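Local coordinates for protein nicotinate phosphoribosyltransferase (Saccharomyces cerevisiae, PDB 1VLP) that catalyses the ATP-dependent synthesis of nicotinate ribonucleotide from nicotinate and phosphoribosyl pyrophosphate, the first step of NAD biosynthesis from nicotinic acid, at residues A[287-299]-A[315-327]. Sequence-based numbering, arbitrary orientation.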
loop_
_atom_site.group_PDB
_atom_site.type_symbol
_atom_site.label_atom_id
_atom_site.label_comp_id
_atom_site.label_asym_id
_atom_site.label_seq_id
_atom_site.Cartn_x
_atom_site.Cartn_y
_atom_site.Cartn_z
ATOM N N THR A 287 10.480 -8.808 -12.868
ATOM C CA THR A 287 11.354 -7.692 -13.227
ATOM C C THR A 287 12.020 -7.776 -14.628
ATOM O O THR A 287 12.146 -6.759 -15.315
ATOM C CB THR A 287 12.343 -7.455 -12.088
ATOM O OG1 THR A 287 11.613 -7.010 -10.941
ATOM C CG2 THR A 287 13.361 -6.404 -12.486
ATOM N N ASP A 288 12.370 -8.972 -15.083
ATOM C CA ASP A 288 12.897 -9.154 -16.442
ATOM C C ASP A 288 11.993 -8.615 -17.578
ATOM O O ASP A 288 12.484 -7.979 -18.550
ATOM C CB ASP A 288 13.190 -10.636 -16.661
ATOM C CG ASP A 288 14.369 -11.141 -15.847
ATOM O OD1 ASP A 288 15.147 -10.323 -15.331
ATOM O OD2 ASP A 288 14.503 -12.378 -15.717
ATOM N N ASP A 289 10.683 -8.878 -17.487
ATOM C CA ASP A 289 9.767 -8.392 -18.505
ATOM C C ASP A 289 9.744 -6.856 -18.486
ATOM O O ASP A 289 9.766 -6.207 -19.552
ATOM C CB ASP A 289 8.348 -8.902 -18.283
ATOM C CG ASP A 289 7.421 -8.405 -19.343
ATOM O OD1 ASP A 289 7.587 -8.916 -20.459
ATOM O OD2 ASP A 289 6.601 -7.491 -19.082
ATOM N N PHE A 290 9.672 -6.313 -17.264
ATOM C CA PHE A 290 9.672 -4.865 -17.047
ATOM C C PHE A 290 10.901 -4.218 -17.683
ATOM O O PHE A 290 10.790 -3.223 -18.419
ATOM C CB PHE A 290 9.606 -4.487 -15.578
ATOM C CG PHE A 290 9.513 -3.017 -15.371
ATOM C CD1 PHE A 290 8.298 -2.361 -15.413
ATOM C CD2 PHE A 290 10.654 -2.267 -15.192
ATOM C CE1 PHE A 290 8.235 -1.012 -15.277
ATOM C CE2 PHE A 290 10.569 -0.889 -15.069
ATOM C CZ PHE A 290 9.391 -0.285 -15.100
ATOM N N LEU A 291 12.057 -4.794 -17.421
ATOM C CA LEU A 291 13.338 -4.247 -17.938
ATOM C C LEU A 291 13.449 -4.180 -19.478
ATOM O O LEU A 291 14.096 -3.272 -20.027
ATOM C CB LEU A 291 14.490 -4.990 -17.305
ATOM C CG LEU A 291 14.703 -4.676 -15.806
ATOM C CD1 LEU A 291 15.918 -5.409 -15.308
ATOM C CD2 LEU A 291 14.772 -3.159 -15.432
ATOM N N LYS A 292 12.764 -5.059 -20.212
ATOM C CA LYS A 292 12.813 -4.982 -21.666
ATOM C C LYS A 292 12.379 -3.629 -22.232
ATOM O O LYS A 292 12.855 -3.254 -23.280
ATOM C CB LYS A 292 11.911 -6.029 -22.336
ATOM C CG LYS A 292 12.278 -7.460 -22.129
ATOM C CD LYS A 292 11.166 -8.356 -22.734
ATOM C CE LYS A 292 11.608 -9.821 -22.810
ATOM N NZ LYS A 292 10.684 -10.636 -23.672
ATOM N N SER A 293 11.464 -2.925 -21.555
ATOM C CA SER A 293 10.966 -1.630 -22.040
ATOM C C SER A 293 11.503 -0.475 -21.252
ATOM O O SER A 293 11.104 0.679 -21.507
ATOM C CB SER A 293 9.414 -1.562 -22.036
ATOM O OG SER A 293 8.833 -1.874 -20.790
ATOM N N PHE A 294 12.342 -0.764 -20.242
ATOM C CA PHE A 294 12.851 0.295 -19.342
ATOM C C PHE A 294 14.123 0.963 -19.876
ATOM O O PHE A 294 15.267 0.632 -19.480
ATOM C CB PHE A 294 13.088 -0.274 -17.940
ATOM C CG PHE A 294 13.092 0.758 -16.835
ATOM C CD1 PHE A 294 12.083 1.756 -16.747
ATOM C CD2 PHE A 294 13.997 0.657 -15.796
ATOM C CE1 PHE A 294 12.014 2.652 -15.711
ATOM C CE2 PHE A 294 13.923 1.588 -14.732
ATOM C CZ PHE A 294 12.925 2.563 -14.690
ATOM N N ARG A 295 13.892 1.840 -20.844
ATOM C CA ARG A 295 14.931 2.616 -21.492
ATOM C C ARG A 295 14.330 3.992 -21.804
ATOM O O ARG A 295 13.126 4.200 -21.578
ATOM C CB ARG A 295 15.436 1.881 -22.719
ATOM C CG ARG A 295 14.436 1.639 -23.731
ATOM C CD ARG A 295 14.970 0.603 -24.745
ATOM N NE ARG A 295 13.895 -0.219 -25.298
ATOM C CZ ARG A 295 14.064 -1.188 -26.200
ATOM N NH1 ARG A 295 15.279 -1.481 -26.680
ATOM N NH2 ARG A 295 13.005 -1.867 -26.629
ATOM N N PRO A 296 15.161 4.949 -22.255
ATOM C CA PRO A 296 14.672 6.312 -22.447
ATOM C C PRO A 296 13.458 6.312 -23.383
ATOM O O PRO A 296 13.398 5.507 -24.310
ATOM C CB PRO A 296 15.899 7.043 -23.007
ATOM C CG PRO A 296 17.063 6.281 -22.489
ATOM C CD PRO A 296 16.593 4.856 -22.583
ATOM N N PRO A 297 12.454 7.149 -23.101
ATOM C CA PRO A 297 12.362 8.187 -22.052
ATOM C C PRO A 297 11.950 7.681 -20.645
ATOM O O PRO A 297 12.155 8.374 -19.646
ATOM C CB PRO A 297 11.272 9.119 -22.615
ATOM C CG PRO A 297 10.336 8.178 -23.340
ATOM C CD PRO A 297 11.199 7.049 -23.897
ATOM N N TYR A 298 11.367 6.489 -20.591
ATOM C CA TYR A 298 10.832 5.881 -19.335
ATOM C C TYR A 298 11.847 5.879 -18.202
ATOM O O TYR A 298 11.551 6.337 -17.083
ATOM C CB TYR A 298 10.384 4.461 -19.634
ATOM C CG TYR A 298 9.376 4.449 -20.717
ATOM C CD1 TYR A 298 8.080 4.918 -20.489
ATOM C CD2 TYR A 298 9.701 4.030 -22.000
ATOM C CE1 TYR A 298 7.133 4.915 -21.533
ATOM C CE2 TYR A 298 8.779 4.045 -23.003
ATOM C CZ TYR A 298 7.503 4.476 -22.770
ATOM O OH TYR A 298 6.625 4.483 -23.837
ATOM N N SER A 299 13.052 5.374 -18.503
ATOM C CA SER A 299 14.104 5.232 -17.496
ATOM C C SER A 299 14.654 6.566 -17.030
ATOM O O SER A 299 15.273 6.645 -15.993
ATOM C CB SER A 299 15.264 4.338 -17.995
ATOM O OG SER A 299 15.694 4.698 -19.276
ATOM N N TYR A 315 17.964 -8.379 -6.205
ATOM C CA TYR A 315 17.284 -7.279 -6.912
ATOM C C TYR A 315 18.192 -6.080 -7.129
ATOM O O TYR A 315 18.276 -5.524 -8.213
ATOM C CB TYR A 315 16.028 -6.857 -6.164
ATOM C CG TYR A 315 15.203 -5.862 -6.920
ATOM C CD1 TYR A 315 14.342 -6.284 -7.925
ATOM C CD2 TYR A 315 15.262 -4.516 -6.625
ATOM C CE1 TYR A 315 13.541 -5.358 -8.582
ATOM C CE2 TYR A 315 14.479 -3.603 -7.273
ATOM C CZ TYR A 315 13.613 -4.023 -8.245
ATOM O OH TYR A 315 12.847 -3.087 -8.928
ATOM N N THR A 316 18.892 -5.683 -6.095
ATOM C CA THR A 316 19.740 -4.496 -6.141
ATOM C C THR A 316 20.839 -4.643 -7.200
ATOM O O THR A 316 21.109 -3.730 -7.985
ATOM C CB THR A 316 20.343 -4.249 -4.721
ATOM O OG1 THR A 316 19.277 -4.040 -3.762
ATOM C CG2 THR A 316 21.332 -3.015 -4.674
ATOM N N LYS A 317 21.455 -5.814 -7.237
ATOM C CA LYS A 317 22.499 -6.094 -8.201
ATOM C C LYS A 317 21.948 -5.997 -9.613
ATOM O O LYS A 317 22.595 -5.414 -10.474
ATOM C CB LYS A 317 23.129 -7.449 -7.918
ATOM C CG LYS A 317 23.974 -7.442 -6.625
ATOM C CD LYS A 317 24.936 -8.632 -6.522
ATOM C CE LYS A 317 24.282 -9.931 -6.495
ATOM N NZ LYS A 317 25.281 -11.024 -6.127
ATOM N N LYS A 318 20.768 -6.585 -9.816
ATOM C CA LYS A 318 20.148 -6.685 -11.145
ATOM C C LYS A 318 19.836 -5.285 -11.685
ATOM O O LYS A 318 20.107 -4.961 -12.869
ATOM C CB LYS A 318 18.881 -7.543 -11.083
ATOM C CG LYS A 318 18.119 -7.651 -12.401
ATOM C CD LYS A 318 16.871 -8.547 -12.285
ATOM C CE LYS A 318 17.187 -9.967 -12.685
ATOM N NZ LYS A 318 16.006 -10.801 -12.416
ATOM N N ILE A 319 19.213 -4.473 -10.834
ATOM C CA ILE A 319 18.838 -3.095 -11.173
ATOM C C ILE A 319 20.052 -2.191 -11.410
ATOM O O ILE A 319 20.064 -1.392 -12.357
ATOM C CB ILE A 319 17.929 -2.483 -10.051
ATOM C CG1 ILE A 319 16.564 -3.151 -10.078
ATOM C CG2 ILE A 319 17.783 -1.006 -10.208
ATOM C CD1 ILE A 319 15.819 -3.049 -11.413
ATOM N N SER A 320 21.071 -2.325 -10.573
ATOM C CA SER A 320 22.309 -1.578 -10.733
ATOM C C SER A 320 22.965 -1.859 -12.066
ATOM O O SER A 320 23.335 -0.939 -12.793
ATOM C CB SER A 320 23.291 -1.889 -9.579
ATOM O OG SER A 320 24.543 -1.267 -9.793
ATOM N N HIS A 321 23.102 -3.139 -12.408
ATOM C CA HIS A 321 23.615 -3.522 -13.724
ATOM C C HIS A 321 22.768 -2.901 -14.830
ATOM O O HIS A 321 23.290 -2.399 -15.793
ATOM C CB HIS A 321 23.630 -5.048 -13.854
ATOM C CG HIS A 321 23.877 -5.530 -15.268
ATOM N ND1 HIS A 321 25.074 -5.329 -15.900
ATOM C CD2 HIS A 321 23.078 -6.163 -16.161
ATOM C CE1 HIS A 321 25.020 -5.811 -17.130
ATOM N NE2 HIS A 321 23.823 -6.348 -17.312
ATOM N N HIS A 322 21.448 -2.934 -14.686
ATOM C CA HIS A 322 20.608 -2.337 -15.712
ATOM C C HIS A 322 20.889 -0.865 -15.877
ATOM O O HIS A 322 21.096 -0.401 -16.985
ATOM C CB HIS A 322 19.141 -2.536 -15.439
ATOM C CG HIS A 322 18.270 -2.105 -16.579
ATOM N ND1 HIS A 322 18.130 -2.854 -17.732
ATOM C CD2 HIS A 322 17.512 -0.997 -16.743
ATOM C CE1 HIS A 322 17.295 -2.220 -18.549
ATOM N NE2 HIS A 322 16.897 -1.106 -17.962
ATOM N N TYR A 323 20.879 -0.116 -14.789
ATOM C CA TYR A 323 21.044 1.324 -14.897
ATOM C C TYR A 323 22.474 1.755 -15.336
ATOM O O TYR A 323 22.620 2.615 -16.202
ATOM C CB TYR A 323 20.715 1.970 -13.572
ATOM C CG TYR A 323 19.262 2.286 -13.276
ATOM C CD1 TYR A 323 18.482 3.023 -14.179
ATOM C CD2 TYR A 323 18.690 1.935 -12.045
ATOM C CE1 TYR A 323 17.164 3.367 -13.890
ATOM C CE2 TYR A 323 17.400 2.260 -11.740
ATOM C CZ TYR A 323 16.623 2.993 -12.648
ATOM O OH TYR A 323 15.310 3.317 -12.262
ATOM N N HIS A 324 23.484 1.130 -14.770
ATOM C CA HIS A 324 24.842 1.605 -14.956
ATOM C C HIS A 324 25.515 1.038 -16.187
ATOM O O HIS A 324 26.200 1.733 -16.902
ATOM C CB HIS A 324 25.693 1.215 -13.733
ATOM C CG HIS A 324 27.109 1.737 -13.763
ATOM N ND1 HIS A 324 27.405 3.085 -13.781
ATOM C CD2 HIS A 324 28.303 1.096 -13.711
ATOM C CE1 HIS A 324 28.720 3.251 -13.770
ATOM N NE2 HIS A 324 29.290 2.062 -13.728
ATOM N N ASP A 325 25.270 -0.232 -16.434
ATOM C CA ASP A 325 25.844 -0.951 -17.562
ATOM C C ASP A 325 24.983 -0.870 -18.816
ATOM O O ASP A 325 25.515 -0.540 -19.891
ATOM C CB ASP A 325 26.130 -2.413 -17.201
ATOM C CG ASP A 325 27.237 -2.571 -16.116
ATOM O OD1 ASP A 325 28.044 -1.641 -15.936
ATOM O OD2 ASP A 325 27.259 -3.635 -15.451
ATOM N N VAL A 326 23.687 -1.167 -18.723
ATOM C CA VAL A 326 22.854 -1.182 -19.920
ATOM C C VAL A 326 22.495 0.221 -20.340
ATOM O O VAL A 326 22.601 0.579 -21.518
ATOM C CB VAL A 326 21.612 -2.060 -19.738
ATOM C CG1 VAL A 326 20.777 -2.092 -21.017
ATOM C CG2 VAL A 326 22.052 -3.519 -19.343
ATOM N N LEU A 327 22.047 1.012 -19.378
ATOM C CA LEU A 327 21.616 2.379 -19.638
ATOM C C LEU A 327 22.707 3.414 -19.470
ATOM O O LEU A 327 22.474 4.575 -19.765
ATOM C CB LEU A 327 20.415 2.745 -18.741
ATOM C CG LEU A 327 19.165 1.855 -18.895
ATOM C CD1 LEU A 327 18.049 2.374 -17.959
ATOM C CD2 LEU A 327 18.723 1.843 -20.334
HETATM O O HOH W 1 14.459 5.276 -13.786
#
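The carbonyl oxygen of F294 takes a nearly straight hydrogen bond from H322 NE2 at 2.8 Å. It lies in the plane of the imidazole, and the nitrogen in turn lies in the carbonyl plane. The bond ties the irregular link between helices 287-291 and 298-301 to helix 312-326, within the type II phosphoribosyltransferase barrel domain; strand 304-307, which follows helix 298-301, belongs to the parallel sheet and packs under Y315, I319 and Y323. F294 closes a type I turn that begins at L291 and is itself the centre of an inverse gamma turn. One face of the H322 ring is covered by L291, whose CD2 stands 3.8 Å from the ring centroid in a CH-pi contact. Edge bond and methyl together fix how the imidazole is rotated, and the same methyl reaches I319 CD1.

At the start of helix 287-291, which runs nearly parallel to helix 312-326 here (11°), the K318 chain slides past T287 CG2 and bends at chi3 (-94°), turning NZ to D288 OD1 for a salt bridge of 3.1 Å. NZ meets that oxygen from above the carboxylate plane. T287 OG1 lies at the edge of the Y315 ring, but its hydrogen bonds go to D405 and T282; Y315 OH also bonds T282, and its side chain is near R306, a probable nicotinate-binding residue.

Towards the other end, Y323 sets its hydroxyl at the rim of the F294 ring, 3.3 Å from CE2, the two ring planes inclined at 58°. L327 pushes CD1 tightly against S299 CB. A water bridges the two segments, accepting from Y323 OH at 2.6 Å and donating to S299 O.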